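Local coordinates for transcriptional activator PlcR protein (PDB 3U3W) that activates transcription of virulence genes in Bacillus thuringiensis in response to a quorum-sensing peptide, binding DNA through a helix-turn-helix domain and the peptide through a tetratricopeptide-like domain, at residues A[192-195]-A[196-199]; A[221-224]-A[225-229]; A[97-100]-A[101-105]. All coordinates share one frame; numbering follows the deposited sequence.

From the N terminus the chain comes first to contact 3 (97-105), where helix 91-102 runs out into a turn, then to contact 1 (192-199), the opening two turns of helix 192-208, and last to contact 2 (221-229), the closing turns of helix 212-228. Each is local and spans no intervening residues, so none closes a long loop; they follow in series without nesting or crossing. Contacts 1 and 2, on consecutive helices and with centres about 9 Å apart, touch through the salt bridge of Glu192 with Arg228 and packing of Val196 on Ile225. Contact 3 lies apart, its centre about 29 Å from that of contact 1, within the same all-helical regulatory domain.

Contact 1 of 3, residues A[192-195]-A[196-199]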
ATOM      1  N   GLU A 192      -7.555   3.459  -0.065  1.00 41.62           N
ATOM      2  CA  GLU A 192      -8.740   2.627  -0.223  1.00 36.56           C
ATOM      3  C   GLU A 192      -8.975   1.633   0.928  1.00 30.90           C
ATOM      4  O   GLU A 192     -10.124   1.283   1.223  1.00 23.37           O
ATOM      5  CB  GLU A 192      -8.752   1.963  -1.604  1.00 37.37           C
ATOM      6  CG  GLU A 192      -8.570   2.981  -2.730  1.00 48.39           C
ATOM      7  CD  GLU A 192      -9.255   2.587  -4.025  1.00 69.01           C
ATOM      8  OE1 GLU A 192     -10.485   2.824  -4.153  1.00 47.89           O
ATOM      9  OE2 GLU A 192      -8.556   2.060  -4.923  1.00 74.38           O
ATOM     10  N   GLU A 193      -7.905   1.204   1.595  1.00 28.20           N
ATOM     11  CA  GLU A 193      -8.075   0.442   2.834  1.00 32.32           C
ATOM     12  C   GLU A 193      -8.868   1.218   3.881  1.00 31.56           C
ATOM     13  O   GLU A 193      -9.788   0.668   4.483  1.00 23.09           O
ATOM     14  CB  GLU A 193      -6.748  -0.015   3.413  1.00 29.44           C
ATOM     15  CG  GLU A 193      -6.305  -1.385   2.905  1.00 41.63           C
ATOM     16  CD  GLU A 193      -4.840  -1.665   3.205  1.00 80.75           C
ATOM     17  OE1 GLU A 193      -4.080  -0.699   3.466  1.00 80.36           O
ATOM     18  OE2 GLU A 193      -4.451  -2.855   3.183  1.00 95.12           O
ATOM     19  N   PHE A 194      -8.534   2.494   4.078  1.00 28.98           N
ATOM     20  CA  PHE A 194      -9.286   3.315   5.023  1.00 36.37           C
ATOM     21  C   PHE A 194     -10.765   3.465   4.624  1.00 24.31           C
ATOM     22  O   PHE A 194     -11.653   3.324   5.456  1.00 26.60           O
ATOM     23  CB  PHE A 194      -8.638   4.687   5.237  1.00 29.73           C
ATOM     24  CG  PHE A 194      -9.297   5.493   6.323  1.00 26.67           C
ATOM     25  CD1 PHE A 194      -9.466   4.958   7.596  1.00 25.56           C
ATOM     26  CD2 PHE A 194      -9.759   6.778   6.072  1.00 35.17           C
ATOM     27  CE1 PHE A 194     -10.079   5.694   8.591  1.00 26.10           C
ATOM     28  CE2 PHE A 194     -10.382   7.530   7.065  1.00 22.33           C
ATOM     29  CZ  PHE A 194     -10.542   6.993   8.319  1.00 27.13           C
ATOM     30  N   ASP A 195     -11.002   3.743   3.349  1.00 20.32           N
ATOM     31  CA  ASP A 195     -12.335   3.789   2.762  1.00 23.54           C
ATOM     32  C   ASP A 195     -13.126   2.534   3.142  1.00 30.99           C
ATOM     33  O   ASP A 195     -14.297   2.616   3.522  1.00 27.13           O
ATOM     34  CB  ASP A 195     -12.194   3.873   1.235  1.00 26.04           C
ATOM     35  CG  ASP A 195     -13.429   4.453   0.536  1.00 55.55           C
ATOM     36  OD1 ASP A 195     -13.357   5.622   0.094  1.00 72.87           O
ATOM     37  OD2 ASP A 195     -14.455   3.743   0.397  1.00 42.91           O
ATOM     38  N   VAL A 196     -12.487   1.370   3.034  1.00 22.25           N
ATOM     39  CA  VAL A 196     -13.160   0.121   3.340  1.00 20.53           C
ATOM     40  C   VAL A 196     -13.513   0.078   4.820  1.00 29.40           C
ATOM     41  O   VAL A 196     -14.587  -0.388   5.210  1.00 28.48           O
ATOM     42  CB  VAL A 196     -12.289  -1.116   2.991  1.00 30.54           C
ATOM     43  CG1 VAL A 196     -12.850  -2.367   3.623  1.00 18.63           C
ATOM     44  CG2 VAL A 196     -12.178  -1.289   1.494  1.00 23.36           C
ATOM     45  N   LYS A 197     -12.594   0.556   5.648  1.00 21.22           N
ATOM     46  CA  LYS A 197     -12.799   0.518   7.067  1.00 20.44           C
ATOM     47  C   LYS A 197     -13.963   1.448   7.477  1.00 29.06           C
ATOM     48  O   LYS A 197     -14.830   1.054   8.262  1.00 18.88           O
ATOM     49  CB  LYS A 197     -11.513   0.904   7.793  1.00 24.36           C
ATOM     50  CG  LYS A 197     -11.729   1.085   9.279  1.00 26.48           C
ATOM     51  CD  LYS A 197     -10.537   1.727   9.958  1.00 25.69           C
ATOM     52  CE  LYS A 197      -9.388   0.746  10.097  1.00 35.10           C
ATOM     53  NZ  LYS A 197      -8.265   1.349  10.854  1.00 45.49           N
ATOM     54  N   VAL A 198     -13.963   2.675   6.955  1.00 18.44           N
ATOM     55  CA  VAL A 198     -15.044   3.624   7.231  1.00 23.04           C
ATOM     56  C   VAL A 198     -16.391   3.085   6.768  1.00 27.83           C
ATOM     57  O   VAL A 198     -17.378   3.194   7.491  1.00 30.28           O
ATOM     58  CB  VAL A 198     -14.828   5.014   6.567  1.00 26.40           C
ATOM     59  CG1 VAL A 198     -15.993   5.950   6.914  1.00 21.83           C
ATOM     60  CG2 VAL A 198     -13.517   5.622   6.999  1.00 19.79           C
ATOM     61  N   ARG A 199     -16.450   2.509   5.568  1.00 25.59           N
ATOM     62  CA  ARG A 199     -17.719   1.940   5.101  1.00 23.37           C
ATOM     63  C   ARG A 199     -18.213   0.820   6.006  1.00 28.15           C
ATOM     64  O   ARG A 199     -19.422   0.653   6.214  1.00 26.12           O
ATOM     65  CB  ARG A 199     -17.649   1.469   3.654  1.00 21.85           C
ATOM     66  CG  ARG A 199     -17.479   2.599   2.672  1.00 27.11           C
ATOM     67  CD  ARG A 199     -17.657   2.140   1.229  1.00 27.95           C
ATOM     68  NE  ARG A 199     -17.394   3.264   0.334  1.00 31.44           N
ATOM     69  CZ  ARG A 199     -18.301   4.164  -0.034  1.00 40.97           C
ATOM     70  NH1 ARG A 199     -19.566   4.073   0.394  1.00 33.64           N
ATOM     71  NH2 ARG A 199     -17.945   5.160  -0.832  1.00 38.07           N
TER
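The first two turns of helix 192-208, in the tetratricopeptide-like regulatory domain, hold Phe194 against Val198 on one side and Asp195 against Arg199 on another. CG2 of Val198 lies over one face of the Phe194 ring, 3.7 Å from its centroid and displaced toward the rim, a CH-pi contact in which ring atom CZ comes nearest to this methyl, at 3.5 Å. With CG anti to the backbone N (chi1 -173°), the ring is sent forward over the next turn to meet it. CD of Lys197 touches the ring obliquely, 4.1 Å from CD1 of Phe194, before the chain carries NZ away to a salt bridge with the backbone of the bound peptide. Asp195 and Arg199 lie side by side, pointing the same way, and form an i to i+4 salt bridge: NE of Arg199 gives its hydrogen to OD2 of Asp195 at 3.0 Å, bent to 147° at the hydrogen. NE alone makes the bond, since NH2 of Arg199 stays 4.0 Å from OD2 of Asp195; the two planes are 36° apart. NH1 of Arg199 reaches Gln218 of helix 212-228 instead. Beneath the side chains, Val198 N bonds to Phe194 O at 2.8 Å. With Asp195 engaging NE and Gln218 engaging NH1, the guanidinium is held from two directions, which should restrict its rotation, while Lys197 brings its positive charge to the activating peptide.

Contact 2 of 3, residues A[221-224]-A[225-229]; sequences KAIE and ISCRI
Ile225 lays its CG1 branch back over the preceding turn, with CG1 3.3 Å from O of Lys221, while CD1 of Ile225 only loosely approaches CG of Lys221, at 4.5 Å. Rotation that sets CG1 beside the backbone N (chi1 -61°) brings the branch over this carbonyl, which already accepts the Ile225 N-H. Ser226 turns the same way: its OG stands 3.1 Å from O of Ala222, which also receives the Ser226 N-H at 2.9 Å, though the hydroxyl proton has a second acceptor within reach. Cys227 places SG 4.4 Å from CG2 of Ile223, a loose apolar contact. Glu224 and Arg228 bear opposite charges one turn apart, yet in the conformer modelled here, one of two for the glutamate, OE2 of Glu224 stays 4.5 Å from NE of Arg228, beyond a salt bridge; the arginine's NH1 is instead paired with Glu192. These last turns of helix 212-228 are packed on two fronts: Ile225 and Ser226 meet Val196 of helix 192-208, while Ala222 and Ile223 rest on Leu238 of helix 235-248. Cys227 packs on Leu270 of the second subunit, placing this helix end at the dimer interface.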
ATOM      1  N   LYS A 221     -20.434  -2.550  -1.275  1.00 24.30           N
ATOM      2  CA  LYS A 221     -19.493  -1.592  -1.822  1.00 24.25           C
ATOM      3  C   LYS A 221     -18.090  -1.865  -1.244  1.00 26.35           C
ATOM      4  O   LYS A 221     -17.105  -1.918  -1.975  1.00 27.23           O
ATOM      5  CB  LYS A 221     -19.936  -0.163  -1.497  1.00 29.18           C
ATOM      6  CG  LYS A 221     -19.241   0.902  -2.312  1.00 30.70           C
ATOM      7  CD  LYS A 221     -20.171   1.463  -3.376  1.00 61.97           C
ATOM      8  CE  LYS A 221     -20.830   0.344  -4.197  1.00 63.96           C
ATOM      9  NZ  LYS A 221     -21.353   0.817  -5.525  1.00 65.48           N
ATOM     10  N   ALA A 222     -18.005  -2.060   0.071  1.00 23.21           N
ATOM     11  CA  ALA A 222     -16.712  -2.252   0.709  1.00 24.48           C
ATOM     12  C   ALA A 222     -16.067  -3.611   0.314  1.00 22.58           C
ATOM     13  O   ALA A 222     -14.878  -3.674   0.047  1.00 25.51           O
ATOM     14  CB  ALA A 222     -16.816  -2.061   2.230  1.00 13.38           C
ATOM     15  N   ILE A 223     -16.866  -4.666   0.232  1.00 22.65           N
ATOM     16  CA  ILE A 223     -16.416  -5.954  -0.300  1.00 24.57           C
ATOM     17  C   ILE A 223     -15.860  -5.838  -1.719  1.00 30.65           C
ATOM     18  O   ILE A 223     -14.828  -6.433  -2.031  1.00 27.79           O
ATOM     19  CB  ILE A 223     -17.558  -7.003  -0.271  1.00 24.49           C
ATOM     20  CG1 ILE A 223     -17.985  -7.257   1.186  1.00 22.22           C
ATOM     21  CG2 ILE A 223     -17.157  -8.287  -1.031  1.00 19.60           C
ATOM     22  CD1 ILE A 223     -18.917  -8.460   1.395  1.00 22.19           C
ATOM     23  N   GLU A 224     -16.537  -5.071  -2.570  0.53 30.17           N
ATOM     24  CA  GLU A 224     -16.060  -4.846  -3.933  0.53 27.62           C
ATOM     25  C   GLU A 224     -14.699  -4.155  -3.925  0.53 30.33           C
ATOM     26  O   GLU A 224     -13.768  -4.585  -4.615  0.53 31.34           O
ATOM     27  CB  GLU A 224     -17.068  -4.026  -4.746  0.53 29.97           C
ATOM     28  CG  GLU A 224     -16.557  -3.564  -6.106  0.53 31.82           C
ATOM     29  CD  GLU A 224     -17.092  -2.184  -6.503  0.53 55.80           C
ATOM     30  OE1 GLU A 224     -18.329  -2.029  -6.614  0.53 51.18           O
ATOM     31  OE2 GLU A 224     -16.275  -1.251  -6.695  0.53 57.68           O
ATOM     32  N   ILE A 225     -14.585  -3.083  -3.146  1.00 26.43           N
ATOM     33  CA  ILE A 225     -13.318  -2.370  -3.026  1.00 31.81           C
ATOM     34  C   ILE A 225     -12.211  -3.282  -2.499  1.00 26.43           C
ATOM     35  O   ILE A 225     -11.077  -3.219  -2.958  1.00 30.18           O
ATOM     36  CB  ILE A 225     -13.427  -1.136  -2.115  1.00 29.95           C
ATOM     37  CG1 ILE A 225     -14.455  -0.154  -2.695  1.00 33.08           C
ATOM     38  CG2 ILE A 225     -12.058  -0.458  -1.963  1.00 18.97           C
ATOM     39  CD1 ILE A 225     -14.810   0.970  -1.759  1.00 29.54           C
ATOM     40  N   SER A 226     -12.552  -4.127  -1.537  1.00 26.39           N
ATOM     41  CA  SER A 226     -11.589  -5.049  -0.954  1.00 33.93           C
ATOM     42  C   SER A 226     -11.054  -6.045  -1.987  1.00 33.10           C
ATOM     43  O   SER A 226      -9.847  -6.240  -2.083  1.00 27.37           O
ATOM     44  CB  SER A 226     -12.202  -5.798   0.226  1.00 28.53           C
ATOM     45  OG  SER A 226     -12.398  -4.923   1.313  1.00 35.22           O
ATOM     46  N   CYS A 227     -11.947  -6.677  -2.747  1.00 25.88           N
ATOM     47  CA  CYS A 227     -11.513  -7.611  -3.792  1.00 34.79           C
ATOM     48  C   CYS A 227     -10.668  -6.961  -4.899  1.00 30.25           C
ATOM     49  O   CYS A 227      -9.679  -7.527  -5.345  1.00 36.45           O
ATOM     50  CB  CYS A 227     -12.702  -8.364  -4.378  1.00 21.44           C
ATOM     51  SG  CYS A 227     -13.501  -9.400  -3.141  1.00 39.94           S
ATOM     52  N   ARG A 228     -11.038  -5.759  -5.302  1.00 29.98           N
ATOM     53  CA  ARG A 228     -10.308  -5.040  -6.332  1.00 31.92           C
ATOM     54  C   ARG A 228      -8.894  -4.671  -5.900  1.00 28.70           C
ATOM     55  O   ARG A 228      -7.980  -4.654  -6.723  1.00 34.26           O
ATOM     56  CB  ARG A 228     -11.078  -3.785  -6.776  1.00 29.64           C
ATOM     57  CG  ARG A 228     -10.261  -2.862  -7.658  1.00 33.86           C
ATOM     58  CD  ARG A 228     -11.125  -1.811  -8.361  1.00 43.23           C
ATOM     59  NE  ARG A 228     -11.877  -0.992  -7.419  1.00 44.12           N
ATOM     60  CZ  ARG A 228     -11.337  -0.036  -6.673  1.00 39.65           C
ATOM     61  NH1 ARG A 228     -10.040   0.225  -6.767  1.00 42.31           N
ATOM     62  NH2 ARG A 228     -12.096   0.662  -5.837  1.00 41.43           N
ATOM     63  N   ILE A 229      -8.708  -4.353  -4.625  1.00 24.25           N
ATOM     64  CA  ILE A 229      -7.362  -4.012  -4.145  1.00 26.47           C
ATOM     65  C   ILE A 229      -6.659  -5.210  -3.483  1.00 27.34           C
ATOM     66  O   ILE A 229      -5.579  -5.084  -2.945  1.00 23.97           O
ATOM     67  CB  ILE A 229      -7.370  -2.775  -3.206  1.00 24.73           C
ATOM     68  CG1 ILE A 229      -7.989  -3.097  -1.845  1.00 25.07           C
ATOM     69  CG2 ILE A 229      -8.112  -1.606  -3.859  1.00 25.96           C
ATOM     70  CD1 ILE A 229      -7.989  -1.896  -0.904  1.00 24.77           C
TER

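Contact 3 of 3, residues A[97-100]-A[101-105]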
ATOM      1  N   LYS A  97       2.042  -0.058  26.033  1.00 35.22           N
ATOM      2  CA  LYS A  97       3.093   0.257  25.068  1.00 31.92           C
ATOM      3  C   LYS A  97       3.141   1.761  24.783  1.00 36.77           C
ATOM      4  O   LYS A  97       4.197   2.396  24.850  1.00 37.46           O
ATOM      5  CB  LYS A  97       2.878  -0.537  23.776  1.00 36.51           C
ATOM      6  CG  LYS A  97       3.753  -0.099  22.603  1.00 33.19           C
ATOM      7  CD  LYS A  97       3.517  -0.974  21.378  1.00 41.47           C
ATOM      8  CE  LYS A  97       4.469  -0.608  20.247  1.00 46.43           C
ATOM      9  NZ  LYS A  97       5.898  -0.828  20.646  1.00 40.60           N
ATOM     10  N   VAL A  98       1.985   2.334  24.488  1.00 33.02           N
ATOM     11  CA  VAL A  98       1.897   3.745  24.147  1.00 36.72           C
ATOM     12  C   VAL A  98       2.129   4.675  25.349  1.00 42.50           C
ATOM     13  O   VAL A  98       2.709   5.763  25.213  1.00 34.28           O
ATOM     14  CB  VAL A  98       0.535   4.042  23.497  1.00 35.24           C
ATOM     15  CG1 VAL A  98       0.210   5.519  23.563  1.00 26.93           C
ATOM     16  CG2 VAL A  98       0.534   3.531  22.070  1.00 32.45           C
ATOM     17  N   TRP A  99       1.663   4.251  26.524  1.00 39.14           N
ATOM     18  CA  TRP A  99       1.909   5.028  27.735  1.00 46.35           C
ATOM     19  C   TRP A  99       3.413   5.173  28.013  1.00 35.67           C
ATOM     20  O   TRP A  99       3.893   6.263  28.325  1.00 36.10           O
ATOM     21  CB  TRP A  99       1.184   4.441  28.953  1.00 44.28           C
ATOM     22  CG  TRP A  99       1.563   5.163  30.186  1.00 38.33           C
ATOM     23  CD1 TRP A  99       2.355   4.699  31.202  1.00 44.55           C
ATOM     24  CD2 TRP A  99       1.237   6.524  30.519  1.00 42.34           C
ATOM     25  NE1 TRP A  99       2.521   5.680  32.159  1.00 33.54           N
ATOM     26  CE2 TRP A  99       1.843   6.807  31.765  1.00 42.06           C
ATOM     27  CE3 TRP A  99       0.477   7.521  29.896  1.00 46.41           C
ATOM     28  CZ2 TRP A  99       1.717   8.052  32.396  1.00 41.82           C
ATOM     29  CZ3 TRP A  99       0.347   8.761  30.529  1.00 48.61           C
ATOM     30  CH2 TRP A  99       0.969   9.012  31.766  1.00 35.54           C
ATOM     31  N   ASN A 100       4.152   4.076  27.879  1.00 37.97           N
ATOM     32  CA  ASN A 100       5.610   4.118  28.040  1.00 48.68           C
ATOM     33  C   ASN A 100       6.280   5.105  27.108  1.00 43.50           C
ATOM     34  O   ASN A 100       7.115   5.900  27.530  1.00 47.59           O
ATOM     35  CB  ASN A 100       6.227   2.726  27.891  1.00 36.29           C
ATOM     36  CG  ASN A 100       5.987   1.864  29.120  1.00 65.75           C
ATOM     37  OD1 ASN A 100       5.775   2.387  30.220  1.00 60.73           O
ATOM     38  ND2 ASN A 100       6.009   0.544  28.944  1.00 57.72           N
ATOM     39  N   GLU A 101       5.895   5.060  25.840  1.00 46.20           N
ATOM     40  CA  GLU A 101       6.427   5.992  24.869  1.00 40.99           C
ATOM     41  C   GLU A 101       6.040   7.430  25.210  1.00 44.65           C
ATOM     42  O   GLU A 101       6.819   8.364  25.014  1.00 49.55           O
ATOM     43  CB  GLU A 101       5.935   5.625  23.470  1.00 40.11           C
ATOM     44  CG  GLU A 101       6.595   6.430  22.374  1.00 43.24           C
ATOM     45  CD  GLU A 101       8.072   6.087  22.220  1.00 57.31           C
ATOM     46  OE1 GLU A 101       8.428   4.914  22.480  1.00 50.54           O
ATOM     47  OE2 GLU A 101       8.866   6.989  21.850  1.00 43.92           O
ATOM     48  N   LEU A 102       4.822   7.604  25.709  1.00 46.21           N
ATOM     49  CA  LEU A 102       4.291   8.938  25.978  1.00 50.34           C
ATOM     50  C   LEU A 102       5.044   9.646  27.094  1.00 56.18           C
ATOM     51  O   LEU A 102       5.151  10.878  27.094  1.00 54.80           O
ATOM     52  CB  LEU A 102       2.795   8.867  26.319  1.00 37.06           C
ATOM     53  CG  LEU A 102       1.844   8.981  25.128  1.00 44.49           C
ATOM     54  CD1 LEU A 102       0.422   8.528  25.489  1.00 38.06           C
ATOM     55  CD2 LEU A 102       1.854  10.426  24.630  1.00 35.60           C
ATOM     56  N   LYS A 103       5.560   8.873  28.047  1.00 46.42           N
ATOM     57  CA  LYS A 103       6.187   9.478  29.217  1.00 69.19           C
ATOM     58  C   LYS A 103       7.657   9.857  28.991  1.00 68.51           C
ATOM     59  O   LYS A 103       8.289  10.460  29.859  1.00 71.91           O
ATOM     60  CB  LYS A 103       5.971   8.622  30.478  1.00 60.41           C
ATOM     61  CG  LYS A 103       6.564   7.238  30.431  1.00 60.86           C
ATOM     62  CD  LYS A 103       6.098   6.411  31.628  1.00 59.59           C
ATOM     63  CE  LYS A 103       5.998   7.267  32.898  1.00 72.96           C
ATOM     64  NZ  LYS A 103       6.738   6.689  34.069  1.00 52.24           N
ATOM     65  N   LYS A 104       8.186   9.519  27.815  1.00 60.11           N
ATOM     66  CA  LYS A 104       9.473  10.058  27.370  1.00 44.59           C
ATOM     67  C   LYS A 104       9.366  11.551  27.056  1.00 66.61           C
ATOM     68  O   LYS A 104      10.378  12.241  26.955  1.00 83.21           O
ATOM     69  CB  LYS A 104      10.000   9.316  26.144  1.00 41.91           C
ATOM     70  CG  LYS A 104      10.279   7.836  26.363  1.00 52.23           C
ATOM     71  CD  LYS A 104      10.852   7.207  25.086  1.00 53.34           C
ATOM     72  CE  LYS A 104      10.870   5.679  25.160  1.00 58.63           C
ATOM     73  NZ  LYS A 104      11.247   5.041  23.856  1.00 57.27           N
ATOM     74  N   GLU A 105       8.141  12.046  26.893  1.00 54.05           N
ATOM     75  CA  GLU A 105       7.906  13.474  26.713  1.00 62.96           C
ATOM     76  C   GLU A 105       8.695  14.115  25.562  1.00 76.96           C
ATOM     77  O   GLU A 105       9.002  15.306  25.614  1.00 82.69           O
ATOM     78  CB  GLU A 105       8.225  14.212  28.014  1.00 81.03           C
ATOM     79  CG  GLU A 105       7.456  13.700  29.216  1.00 90.85           C
ATOM     80  CD  GLU A 105       5.974  13.984  29.106  1.00 98.61           C
ATOM     81  OE1 GLU A 105       5.614  14.947  28.392  1.00 94.45           O
ATOM     82  OE2 GLU A 105       5.176  13.243  29.725  1.00 99.27           O
TER
HETATM   83  O   HOH W   1       7.375   2.401  24.491  1.00 38.13           O
HETATM   84  O   HOH W   2       4.005   4.784  34.724  1.00 40.89           O
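Lys103 crosses the Trp99 indole at a slant, its methylene chain near the nitrogen side of the ring: CD lies 3.7 Å from NE1 of Trp99, and CE is only slightly farther. CG of the lysine sits between backbone N and carbonyl carbon (chi1 62°), which directs the chain back over the previous turn; further bends then swing NZ toward a water. That water lies in the plane of the indole, accepting the NE1 hydrogen of Trp99 at 3.1 Å and a weak bond from NZ of Lys103, so it bridges the two side chains. Val98 and Leu102, by contrast, run side by side and point the same way, with CG1 of Val98 3.6 Å from CD1 of Leu102. Glu101 and Lys104 form a salt bridge, NZ reaching OE1 at 3.1 Å from the syn side but 34° out of the carboxylate plane; OE2 of Glu101 pairs with Arg74. Leu102 N bonds to Val98 O at 2.8 Å, between weak bonds from Glu101 N to Lys97 O and from Lys103 N to Trp99 O and Asn100 O. A type I beta turn starting at Leu102 leads out of the helix. Helix 91-102 ends with its apolar side between two neighbours: Val98 packs on Val82 of helix 72-87 and Tyr119 of helix 109-125, and Leu102 on Leu115 and Tyr119 of the latter, while Trp99 and Lys103 are exposed.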